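Local structure of amidohydrolase (Staphylococcus aureus, 3NUR) at residues S73-D76 / E77-F81; L170-D173 / K174-I177; G207-E211 / V212-T216; F260-E263 / R264-E267. The protein probably hydrolyses carbon-nitrogen bonds of non-peptide linear amides, as a metal-dependent TIM-barrel enzyme of the amidohydrolase family. One frame throughout, in Å; residues are numbered along the deposited sequence.

The four contacts come one after another along the chain, and each is a local meeting of side chains where a helix begins: helix 75-84 in contact 1, helix 176-185 in contact 2, helix 211-218 in contact 3 and helix 262-268 in contact 4. They are spread round the barrel, with none touching another. Contacts 2 and 4 are nearest, about 25 Å between centres, and contacts 1 and 4 are farthest apart, about 41 Å, on opposite sides of the chain's centre. The calcium ion is bound by Glu28, His30, His192 and Asp316; contact 1 is tied to this site at second hand, since the Arg78 side chain, about 11 Å from the calcium ion, bonds to the carbonyl of His30.

Contact 1: S73-D76 / E77-F81; sequences SHHD and ERIQF
With chi1 of His75 at 175°, its CG lies opposite the backbone N and the imidazole leans along the helix toward Ile79, whose CG1 reaches over one ring face, 3.4 Å from His75 CE1. The residue before it, His74, turns its CG the other way, beside its own backbone N (chi1 -75°), and the extended Glu77 runs alongside it, pointing the same way. Their flat groups are nearly perpendicular, and Glu77 OE2 comes to the C-H edge of the imidazole, 3.0 Å from His74 CD2. This is a C-H to oxygen approach, with the ring nitrogens farther off, in which the carboxylate oxygen would be attracted by the partial positive charge of that C-H.

His74 occupies the N-cap position, but its backbone does the work there. Arg78 N donates to His74 O over a rather long 3.3 Å, after which the helical ladder tightens: Ile79 N to His75 O and Gln80 N to Asp76 O are each 2.9 Å. Acidic Asp76 and Glu77 suit this first turn, since the positive end of the helix dipole would probably favour negative charge.

The inner side of helix 75-84 is held by the barrel. His75 ND1 bonds to Tyr121 OH, in the last turn of helix 104-124, and its ring stacks on Tyr125 just after it; Ile79 packs on Phe129 of strand 129-131. The buried Arg78 side chain touches Gln90 and Leu92 of strand 87-94, and NH2 donates to the carbonyl of His30, a calcium ligand at the end of strand 24-31.

Contact 2: L170-D173 / K174-I177; sequences LDQD and KYDI
Leu170 lays its CD2 methyl over one face of the Tyr175 ring, a CH-pi contact with the carbon 3.9 Å from the ring centroid. From the opposite face comes the aliphatic part of Lys174, its CG 3.5 Å above the plane of the Tyr175 ring and displaced toward the rim. Gln172 runs alongside and meets the edge, NE2 3.7 Å from Tyr175 CE2, with amide and ring planes 77° apart. A long, flexible glutamine suits this place because its amide also donates to the carbonyl of Phe169.

The ring is thus wedged into the loop that leads from barrel strand 159-162 into helix 176-185, one beta-alpha unit of the TIM barrel. Two backbone bonds turn the chain into the helix: Tyr175 N to Gln172 O and Asp176 N to Asp173 O, both 3.1 Å. Each donor sits well above the acceptor's carbonyl plane. A water continues the turn, donating a hydrogen bond to Asp173 O and accepting one from Ile177 N at 3.0 Å.

Farther out, Asp167 holds the polar ends of both Tyr175 and Lys174: OD1 takes the bond from Tyr175 OH, and OD2 forms a salt bridge with Lys174 NZ. On another side Asp176 forms a salt bridge with Arg243, the last residue of helix 240-243, and a hydrogen bond with Tyr244 OH just after it.

Contact 3: G207-E211 / V212-T216; sequences GNYPE and VTAAT
Tyr209 packs against Thr213 and Ala214 at the N-terminal first turn of helix 211-218, with Pro210 at the N-cap position. The helix belongs to the excursion between barrel strands 189-192 and 249-251, and it is reached from helix 198-205 through a short loop with an inverse gamma turn centred on Asn208.

The tight part is round the tyrosine ring. Its chi1 of 37° places CG between the backbone N and carbonyl carbon, folding the ring back under the loop. Thr213 CG2 meets it at 3.5 Å from Tyr209 CD1, the two side chains crossing at about a right angle, while the ring edge is turned to the backbone of Ala214, whose CA lies 3.8 Å from Tyr209 CE1. Alanine suits this place because its small CB lets the ring come up to the helix. The same residue is held through its backbone, Ala214 N donating to Pro210 O at 3.1 Å in the carbonyl plane. One ring face is covered by the loop itself: Gly207 C stands 3.8 Å above the centre of the Tyr209 ring, a close fit that the absence of a glycine side chain permits. The phenol OH is tied to the carbonyl of Tyr205.

Looser packing marks the other, exposed side, where Pro210 CB is 4.3 Å from Val212 CG1. Glu211 bends at chi2 back toward helix 198-205, where OE2 bonds to Tyr201 OH; OE1 makes a long, weak ion pair with Lys206 NZ.

Val212 O takes two donors from a single residue one turn further along the helix, Thr216 N and Thr216 OG1, each at 3.1 Å.

Contact 4: F260-E263 / R264-E267; sequences FFLE and RMDE
From Phe261, at the N-cap position, the backbone enters helix 262-268 through a graded set of bonds: Met265 N to Phe261 O is 2.9 Å and nearly straight at the carbonyl, Asp266 N to Leu262 O 3.2 Å, and Glu267 N to Glu263 O 3.3 Å. On the exposed side Phe261 and Arg264 lie next to each other, pointing the same way. The Arg264 CG methylene sits over one face of the phenyl ring in a CH-pi contact, 3.8 Å from the centroid of Phe261 and displaced toward the CE2 rim. It is thus the aliphatic stem of the arginine that covers the ring, and the polar guanidinium extends beyond it. Phe261 chi1 of -117° is away from a staggered position, which suggests a mildly strained torsion in the conformer that lies beside Arg264.

At the helix start a water joins three groups: it donates to Phe260 O and to Glu263 OE1 (3.0 Å), and accepts from Arg264 N. Glu263 OE2 lies close to Glu305 of helix 296-306, a crowding of carboxylates that might raise the pKa of one of them.

Met265, present as selenomethionine, presses its CG to 3.0 Å from Phe261 O. On the inner face Leu262 packs on Phe282 and Ser279 and Met265 on Val278, while Asp266 OD2 hydrogen-bonds to Ser279 OG, so that helix 262-268 is fastened to the following helix 278-284.

Contact 1: S73-D76 / E77-F81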
loop_
_atom_site.group_PDB
_atom_site.type_symbol
_atom_site.label_atom_id
_atom_site.label_comp_id
_atom_site.label_asym_id
_atom_site.label_seq_id
_atom_site.Cartn_x
_atom_site.Cartn_y
_atom_site.Cartn_z
ATOM N N SER A 73 14.772 -2.718 14.811
ATOM C CA SER A 73 15.435 -2.472 16.108
ATOM C C SER A 73 15.386 -0.982 16.541
ATOM O O SER A 73 15.622 -0.677 17.715
ATOM C CB SER A 73 16.881 -2.961 16.058
ATOM O OG SER A 73 17.631 -2.188 15.137
ATOM N N HIS A 74 15.083 -0.060 15.608
ATOM C CA HIS A 74 15.014 1.383 15.882
ATOM C C HIS A 74 13.644 1.781 16.465
ATOM O O HIS A 74 12.982 2.708 15.976
ATOM C CB HIS A 74 15.371 2.193 14.623
ATOM C CG HIS A 74 16.841 2.210 14.317
ATOM N ND1 HIS A 74 17.519 1.060 13.961
ATOM C CD2 HIS A 74 17.712 3.244 14.323
ATOM C CE1 HIS A 74 18.775 1.427 13.769
ATOM N NE2 HIS A 74 18.937 2.733 13.971
ATOM N N HIS A 75 13.261 1.097 17.543
ATOM C CA HIS A 75 11.985 1.228 18.236
ATOM C C HIS A 75 11.745 2.620 18.832
ATOM O O HIS A 75 10.665 3.195 18.664
ATOM C CB HIS A 75 11.864 0.148 19.331
ATOM C CG HIS A 75 10.632 0.287 20.171
ATOM N ND1 HIS A 75 9.381 -0.050 19.680
ATOM C CD2 HIS A 75 10.498 0.731 21.443
ATOM C CE1 HIS A 75 8.530 0.216 20.654
ATOM N NE2 HIS A 75 9.159 0.667 21.745
ATOM N N ASP A 76 12.719 3.133 19.570
ATOM C CA ASP A 76 12.574 4.436 20.216
ATOM C C ASP A 76 12.381 5.578 19.233
ATOM O O ASP A 76 11.565 6.464 19.492
ATOM C CB ASP A 76 13.736 4.682 21.181
ATOM C CG ASP A 76 13.570 3.844 22.431
ATOM O OD1 ASP A 76 12.743 4.219 23.292
ATOM O OD2 ASP A 76 14.193 2.763 22.509
ATOM N N GLU A 77 13.093 5.554 18.098
ATOM C CA GLU A 77 12.930 6.581 17.061
ATOM C C GLU A 77 11.510 6.526 16.493
ATOM O O GLU A 77 10.890 7.568 16.303
ATOM C CB GLU A 77 13.938 6.381 15.935
ATOM C CG GLU A 77 15.316 6.911 16.292
ATOM C CD GLU A 77 16.403 6.476 15.332
ATOM O OE1 GLU A 77 16.333 6.847 14.137
ATOM O OE2 GLU A 77 17.341 5.783 15.786
ATOM N N ARG A 78 10.987 5.311 16.304
ATOM C CA ARG A 78 9.626 5.072 15.788
ATOM C C ARG A 78 8.559 5.607 16.775
ATOM O O ARG A 78 7.650 6.351 16.383
ATOM C CB ARG A 78 9.446 3.575 15.509
ATOM C CG ARG A 78 8.170 3.228 14.739
ATOM C CD ARG A 78 8.105 1.747 14.382
ATOM N NE ARG A 78 9.210 1.346 13.496
ATOM C CZ ARG A 78 9.179 1.365 12.162
ATOM N NH1 ARG A 78 8.098 1.813 11.516
ATOM N NH2 ARG A 78 10.236 0.967 11.463
ATOM N N ILE A 79 8.694 5.250 18.063
ATOM C CA ILE A 79 7.748 5.682 19.105
ATOM C C ILE A 79 7.765 7.181 19.310
ATOM O O ILE A 79 6.704 7.770 19.545
ATOM C CB ILE A 79 7.994 4.914 20.441
ATOM C CG1 ILE A 79 7.525 3.449 20.337
ATOM C CG2 ILE A 79 7.356 5.627 21.657
ATOM C CD1 ILE A 79 5.960 3.174 20.056
ATOM N N GLN A 80 8.964 7.801 19.253
ATOM C CA GLN A 80 9.111 9.256 19.394
ATOM C C GLN A 80 8.283 9.938 18.300
ATOM O O GLN A 80 7.495 10.845 18.606
ATOM C CB GLN A 80 10.588 9.675 19.259
ATOM C CG GLN A 80 10.787 11.179 19.456
ATOM C CD GLN A 80 12.230 11.580 19.360
ATOM O OE1 GLN A 80 12.644 12.230 18.397
ATOM N NE2 GLN A 80 13.029 11.214 20.365
ATOM N N PHE A 81 8.425 9.457 17.036
ATOM C CA PHE A 81 7.693 10.032 15.917
ATOM C C PHE A 81 6.190 9.880 16.120
ATOM O O PHE A 81 5.462 10.857 15.997
ATOM C CB PHE A 81 8.136 9.421 14.565
ATOM C CG PHE A 81 7.269 9.871 13.398
ATOM C CD1 PHE A 81 7.515 11.078 12.750
ATOM C CD2 PHE A 81 6.189 9.099 12.975
ATOM C CE1 PHE A 81 6.695 11.506 11.696
ATOM C CE2 PHE A 81 5.371 9.526 11.922
ATOM C CZ PHE A 81 5.633 10.727 11.289
#

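Contact 2: L170-D173 / K174-I177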
loop_
_atom_site.group_PDB
_atom_site.type_symbol
_atom_site.label_atom_id
_atom_site.label_comp_id
_atom_site.label_asym_id
_atom_site.label_seq_id
_atom_site.Cartn_x
_atom_site.Cartn_y
_atom_site.Cartn_z
ATOM N N LEU A 170 -0.173 -8.356 -11.677
ATOM C CA LEU A 170 -0.926 -9.360 -10.928
ATOM C C LEU A 170 -2.359 -9.656 -11.436
ATOM O O LEU A 170 -3.107 -10.384 -10.774
ATOM C CB LEU A 170 -0.825 -9.114 -9.402
ATOM C CG LEU A 170 0.610 -8.913 -8.818
ATOM C CD1 LEU A 170 0.571 -8.403 -7.375
ATOM C CD2 LEU A 170 1.456 -10.192 -8.882
ATOM N N ASP A 171 -2.739 -9.116 -12.628
ATOM C CA ASP A 171 -4.036 -9.445 -13.247
ATOM C C ASP A 171 -3.983 -10.817 -13.944
ATOM O O ASP A 171 -5.028 -11.342 -14.362
ATOM C CB ASP A 171 -4.516 -8.354 -14.227
ATOM C CG ASP A 171 -3.594 -8.050 -15.390
ATOM O OD1 ASP A 171 -2.357 -8.235 -15.239
ATOM O OD2 ASP A 171 -4.090 -7.544 -16.418
ATOM N N GLN A 172 -2.777 -11.376 -14.098
ATOM C CA GLN A 172 -2.580 -12.685 -14.748
ATOM C C GLN A 172 -3.282 -13.787 -13.949
ATOM O O GLN A 172 -3.341 -13.718 -12.717
ATOM C CB GLN A 172 -1.085 -13.002 -14.888
ATOM C CG GLN A 172 -0.367 -12.106 -15.874
ATOM C CD GLN A 172 1.114 -12.378 -15.839
ATOM O OE1 GLN A 172 1.587 -13.406 -16.328
ATOM N NE2 GLN A 172 1.883 -11.497 -15.203
ATOM N N ASP A 173 -3.848 -14.774 -14.647
ATOM C CA ASP A 173 -4.598 -15.869 -14.010
ATOM C C ASP A 173 -3.901 -16.542 -12.825
ATOM O O ASP A 173 -4.557 -16.814 -11.821
ATOM C CB ASP A 173 -5.008 -16.935 -15.041
ATOM C CG ASP A 173 -6.034 -16.489 -16.072
ATOM O OD1 ASP A 173 -6.861 -15.610 -15.750
ATOM O OD2 ASP A 173 -6.031 -17.047 -17.187
ATOM N N LYS A 174 -2.587 -16.802 -12.930
ATOM C CA LYS A 174 -1.796 -17.488 -11.897
ATOM C C LYS A 174 -1.787 -16.784 -10.528
ATOM O O LYS A 174 -1.516 -17.446 -9.519
ATOM C CB LYS A 174 -0.356 -17.778 -12.395
ATOM C CG LYS A 174 0.446 -16.502 -12.713
ATOM C CD LYS A 174 1.828 -16.713 -13.317
ATOM C CE LYS A 174 2.845 -17.207 -12.324
ATOM N NZ LYS A 174 4.231 -17.076 -12.834
ATOM N N TYR A 175 -2.079 -15.447 -10.498
ATOM C CA TYR A 175 -2.090 -14.654 -9.268
ATOM C C TYR A 175 -3.478 -14.506 -8.662
ATOM O O TYR A 175 -3.598 -14.017 -7.542
ATOM C CB TYR A 175 -1.394 -13.284 -9.482
ATOM C CG TYR A 175 -0.005 -13.443 -10.058
ATOM C CD1 TYR A 175 1.026 -13.992 -9.301
ATOM C CD2 TYR A 175 0.267 -13.088 -11.376
ATOM C CE1 TYR A 175 2.289 -14.217 -9.851
ATOM C CE2 TYR A 175 1.533 -13.273 -11.926
ATOM C CZ TYR A 175 2.540 -13.843 -11.162
ATOM O OH TYR A 175 3.781 -14.058 -11.718
ATOM N N ASP A 176 -4.523 -14.999 -9.356
ATOM C CA ASP A 176 -5.908 -14.909 -8.870
ATOM C C ASP A 176 -6.059 -15.409 -7.415
ATOM O O ASP A 176 -6.747 -14.771 -6.628
ATOM C CB ASP A 176 -6.856 -15.689 -9.801
ATOM C CG ASP A 176 -8.308 -15.482 -9.441
ATOM O OD1 ASP A 176 -8.892 -14.482 -9.893
ATOM O OD2 ASP A 176 -8.835 -16.285 -8.673
ATOM N N ILE A 177 -5.354 -16.504 -7.061
ATOM C CA ILE A 177 -5.370 -17.115 -5.728
ATOM C C ILE A 177 -5.049 -16.139 -4.578
ATOM O O ILE A 177 -5.588 -16.301 -3.476
ATOM C CB ILE A 177 -4.474 -18.396 -5.696
ATOM C CG1 ILE A 177 -4.700 -19.259 -4.426
ATOM C CG2 ILE A 177 -2.990 -18.089 -5.915
ATOM C CD1 ILE A 177 -6.136 -19.772 -4.241
HETATM O O HOH W 1 -4.603 -18.578 -9.120
#

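Contact 3: G207-E211 / V212-T216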
loop_
_atom_site.group_PDB
_atom_site.type_symbol
_atom_site.label_atom_id
_atom_site.label_comp_id
_atom_site.label_asym_id
_atom_site.label_seq_id
_atom_site.Cartn_x
_atom_site.Cartn_y
_atom_site.Cartn_z
ATOM N N GLY A 207 16.618 10.136 -20.705
ATOM C CA GLY A 207 16.414 11.234 -21.642
ATOM C C GLY A 207 17.647 12.098 -21.748
ATOM O O GLY A 207 18.725 11.690 -21.315
ATOM N N ASN A 208 17.486 13.296 -22.309
ATOM C CA ASN A 208 18.593 14.232 -22.513
ATOM C C ASN A 208 18.869 15.061 -21.273
ATOM O O ASN A 208 18.639 16.274 -21.230
ATOM C CB ASN A 208 18.327 15.091 -23.744
ATOM C CG ASN A 208 19.537 15.839 -24.243
ATOM O OD1 ASN A 208 20.662 15.660 -23.765
ATOM N ND2 ASN A 208 19.342 16.653 -25.249
ATOM N N TYR A 209 19.348 14.377 -20.221
ATOM C CA TYR A 209 19.641 14.985 -18.925
ATOM C C TYR A 209 20.461 13.985 -18.091
ATOM O O TYR A 209 20.554 12.812 -18.495
ATOM C CB TYR A 209 18.341 15.430 -18.178
ATOM C CG TYR A 209 17.158 14.501 -18.362
ATOM C CD1 TYR A 209 17.098 13.282 -17.698
ATOM C CD2 TYR A 209 16.163 14.787 -19.299
ATOM C CE1 TYR A 209 16.040 12.394 -17.909
ATOM C CE2 TYR A 209 15.103 13.909 -19.517
ATOM C CZ TYR A 209 15.046 12.717 -18.816
ATOM O OH TYR A 209 14.010 11.853 -19.028
ATOM N N PRO A 210 21.001 14.386 -16.911
ATOM C CA PRO A 210 21.820 13.453 -16.134
ATOM C C PRO A 210 21.125 12.184 -15.683
ATOM O O PRO A 210 19.896 12.131 -15.562
ATOM C CB PRO A 210 22.307 14.301 -14.941
ATOM C CG PRO A 210 22.241 15.705 -15.430
ATOM C CD PRO A 210 21.016 15.737 -16.288
ATOM N N GLU A 211 21.936 11.149 -15.452
ATOM C CA GLU A 211 21.452 9.853 -14.996
ATOM C C GLU A 211 20.730 9.939 -13.676
ATOM O O GLU A 211 19.732 9.242 -13.516
ATOM C CB GLU A 211 22.592 8.820 -14.926
ATOM C CG GLU A 211 22.095 7.374 -14.890
ATOM C CD GLU A 211 21.403 6.819 -16.130
ATOM O OE1 GLU A 211 21.319 7.533 -17.157
ATOM O OE2 GLU A 211 20.949 5.652 -16.072
ATOM N N VAL A 212 21.217 10.774 -12.730
ATOM C CA VAL A 212 20.542 10.938 -11.436
ATOM C C VAL A 212 19.125 11.476 -11.647
ATOM O O VAL A 212 18.216 11.088 -10.911
ATOM C CB VAL A 212 21.340 11.761 -10.383
ATOM C CG1 VAL A 212 21.639 13.178 -10.872
ATOM C CG2 VAL A 212 20.638 11.782 -9.025
ATOM N N THR A 213 18.955 12.371 -12.642
ATOM C CA THR A 213 17.643 12.926 -13.003
ATOM C C THR A 213 16.747 11.803 -13.536
ATOM O O THR A 213 15.607 11.678 -13.107
ATOM C CB THR A 213 17.786 14.107 -13.977
ATOM O OG1 THR A 213 18.430 15.175 -13.286
ATOM C CG2 THR A 213 16.438 14.608 -14.502
ATOM N N ALA A 214 17.261 10.994 -14.474
ATOM C CA ALA A 214 16.497 9.886 -15.043
ATOM C C ALA A 214 16.074 8.901 -13.933
ATOM O O ALA A 214 14.924 8.469 -13.916
ATOM C CB ALA A 214 17.351 9.158 -16.081
ATOM N N ALA A 215 16.995 8.549 -13.017
ATOM C CA ALA A 215 16.682 7.576 -11.958
ATOM C C ALA A 215 15.603 8.067 -10.993
ATOM O O ALA A 215 14.708 7.291 -10.641
ATOM C CB ALA A 215 17.947 7.192 -11.184
ATOM N N THR A 216 15.700 9.335 -10.530
ATOM C CA THR A 216 14.688 9.870 -9.612
ATOM C C THR A 216 13.334 10.046 -10.353
ATOM O O THR A 216 12.277 9.761 -9.795
ATOM C CB THR A 216 15.180 11.126 -8.893
ATOM O OG1 THR A 216 15.445 12.149 -9.864
ATOM C CG2 THR A 216 16.415 10.861 -8.004
#

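Contact 4: F260-E263 / R264-E267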
loop_
_atom_site.group_PDB
_atom_site.type_symbol
_atom_site.label_atom_id
_atom_site.label_comp_id
_atom_site.label_asym_id
_atom_site.label_seq_id
_atom_site.Cartn_x
_atom_site.Cartn_y
_atom_site.Cartn_z
ATOM N N PHE A 260 -7.152 11.602 -10.871
ATOM C CA PHE A 260 -7.087 12.689 -11.850
ATOM C C PHE A 260 -7.951 12.376 -13.096
ATOM O O PHE A 260 -8.464 13.296 -13.748
ATOM C CB PHE A 260 -5.614 12.948 -12.253
ATOM C CG PHE A 260 -5.409 14.078 -13.247
ATOM C CD1 PHE A 260 -5.279 15.391 -12.813
ATOM C CD2 PHE A 260 -5.293 13.819 -14.609
ATOM C CE1 PHE A 260 -5.082 16.436 -13.737
ATOM C CE2 PHE A 260 -5.109 14.864 -15.529
ATOM C CZ PHE A 260 -4.989 16.158 -15.082
ATOM N N PHE A 261 -8.121 11.080 -13.411
ATOM C CA PHE A 261 -8.802 10.662 -14.640
ATOM C C PHE A 261 -10.057 9.804 -14.481
ATOM O O PHE A 261 -10.460 9.176 -15.461
ATOM C CB PHE A 261 -7.756 9.920 -15.511
ATOM C CG PHE A 261 -7.457 10.571 -16.838
ATOM C CD1 PHE A 261 -7.189 11.937 -16.921
ATOM C CD2 PHE A 261 -7.377 9.810 -18.000
ATOM C CE1 PHE A 261 -6.898 12.536 -18.152
ATOM C CE2 PHE A 261 -7.041 10.404 -19.220
ATOM C CZ PHE A 261 -6.831 11.767 -19.291
ATOM N N LEU A 262 -10.684 9.742 -13.293
ATOM C CA LEU A 262 -11.876 8.884 -13.144
ATOM C C LEU A 262 -13.000 9.158 -14.145
ATOM O O LEU A 262 -13.534 8.204 -14.742
ATOM C CB LEU A 262 -12.413 8.867 -11.714
ATOM C CG LEU A 262 -11.551 8.148 -10.667
ATOM C CD1 LEU A 262 -12.188 8.262 -9.306
ATOM C CD2 LEU A 262 -11.351 6.676 -11.007
ATOM N N GLU A 263 -13.383 10.448 -14.307
ATOM C CA GLU A 263 -14.456 10.816 -15.241
ATOM C C GLU A 263 -14.082 10.448 -16.659
ATOM O O GLU A 263 -14.917 9.909 -17.387
ATOM C CB GLU A 263 -14.796 12.314 -15.178
ATOM C CG GLU A 263 -15.361 12.798 -13.847
ATOM C CD GLU A 263 -14.338 13.287 -12.839
ATOM O OE1 GLU A 263 -13.144 12.919 -12.950
ATOM O OE2 GLU A 263 -14.737 14.055 -11.932
ATOM N N ARG A 264 -12.816 10.681 -17.041
ATOM C CA ARG A 264 -12.341 10.369 -18.389
ATOM C C ARG A 264 -12.321 8.863 -18.677
ATOM O O ARG A 264 -12.661 8.451 -19.780
ATOM C CB ARG A 264 -10.972 11.013 -18.648
ATOM C CG ARG A 264 -10.346 10.603 -19.986
ATOM C CD ARG A 264 -11.069 11.125 -21.211
ATOM N NE ARG A 264 -10.146 11.098 -22.344
ATOM C CZ ARG A 264 -10.119 12.007 -23.303
ATOM N NH1 ARG A 264 -11.018 12.981 -23.327
ATOM N NH2 ARG A 264 -9.191 11.956 -24.243
HETATM N N MSE A 265 -11.977 8.045 -17.675
HETATM C CA MSE A 265 -11.979 6.590 -17.858
HETATM C C MSE A 265 -13.399 6.080 -18.102
HETATM O O MSE A 265 -13.603 5.295 -19.018
HETATM C CB MSE A 265 -11.307 5.910 -16.660
HETATM C CG MSE A 265 -9.873 6.433 -16.451
HETATM SE SE MSE A 265 -9.103 5.877 -14.739
HETATM C CE MSE A 265 -8.828 4.249 -15.391
ATOM N N ASP A 266 -14.395 6.597 -17.365
ATOM C CA ASP A 266 -15.785 6.197 -17.586
ATOM C C ASP A 266 -16.261 6.516 -19.004
ATOM O O ASP A 266 -17.021 5.741 -19.591
ATOM C CB ASP A 266 -16.701 6.867 -16.556
ATOM C CG ASP A 266 -16.694 6.190 -15.210
ATOM O OD1 ASP A 266 -16.000 5.146 -15.066
ATOM O OD2 ASP A 266 -17.372 6.693 -14.300
ATOM N N GLU A 267 -15.811 7.646 -19.546
ATOM C CA GLU A 267 -16.192 8.079 -20.896
ATOM C C GLU A 267 -15.426 7.395 -22.016
ATOM O O GLU A 267 -15.951 7.255 -23.120
ATOM C CB GLU A 267 -15.918 9.593 -21.033
ATOM C CG GLU A 267 -16.771 10.463 -20.132
ATOM C CD GLU A 267 -16.418 11.939 -20.136
ATOM O OE1 GLU A 267 -15.216 12.270 -20.248
ATOM O OE2 GLU A 267 -17.345 12.768 -19.998
HETATM O O HOH W 2 -11.193 12.905 -15.243
#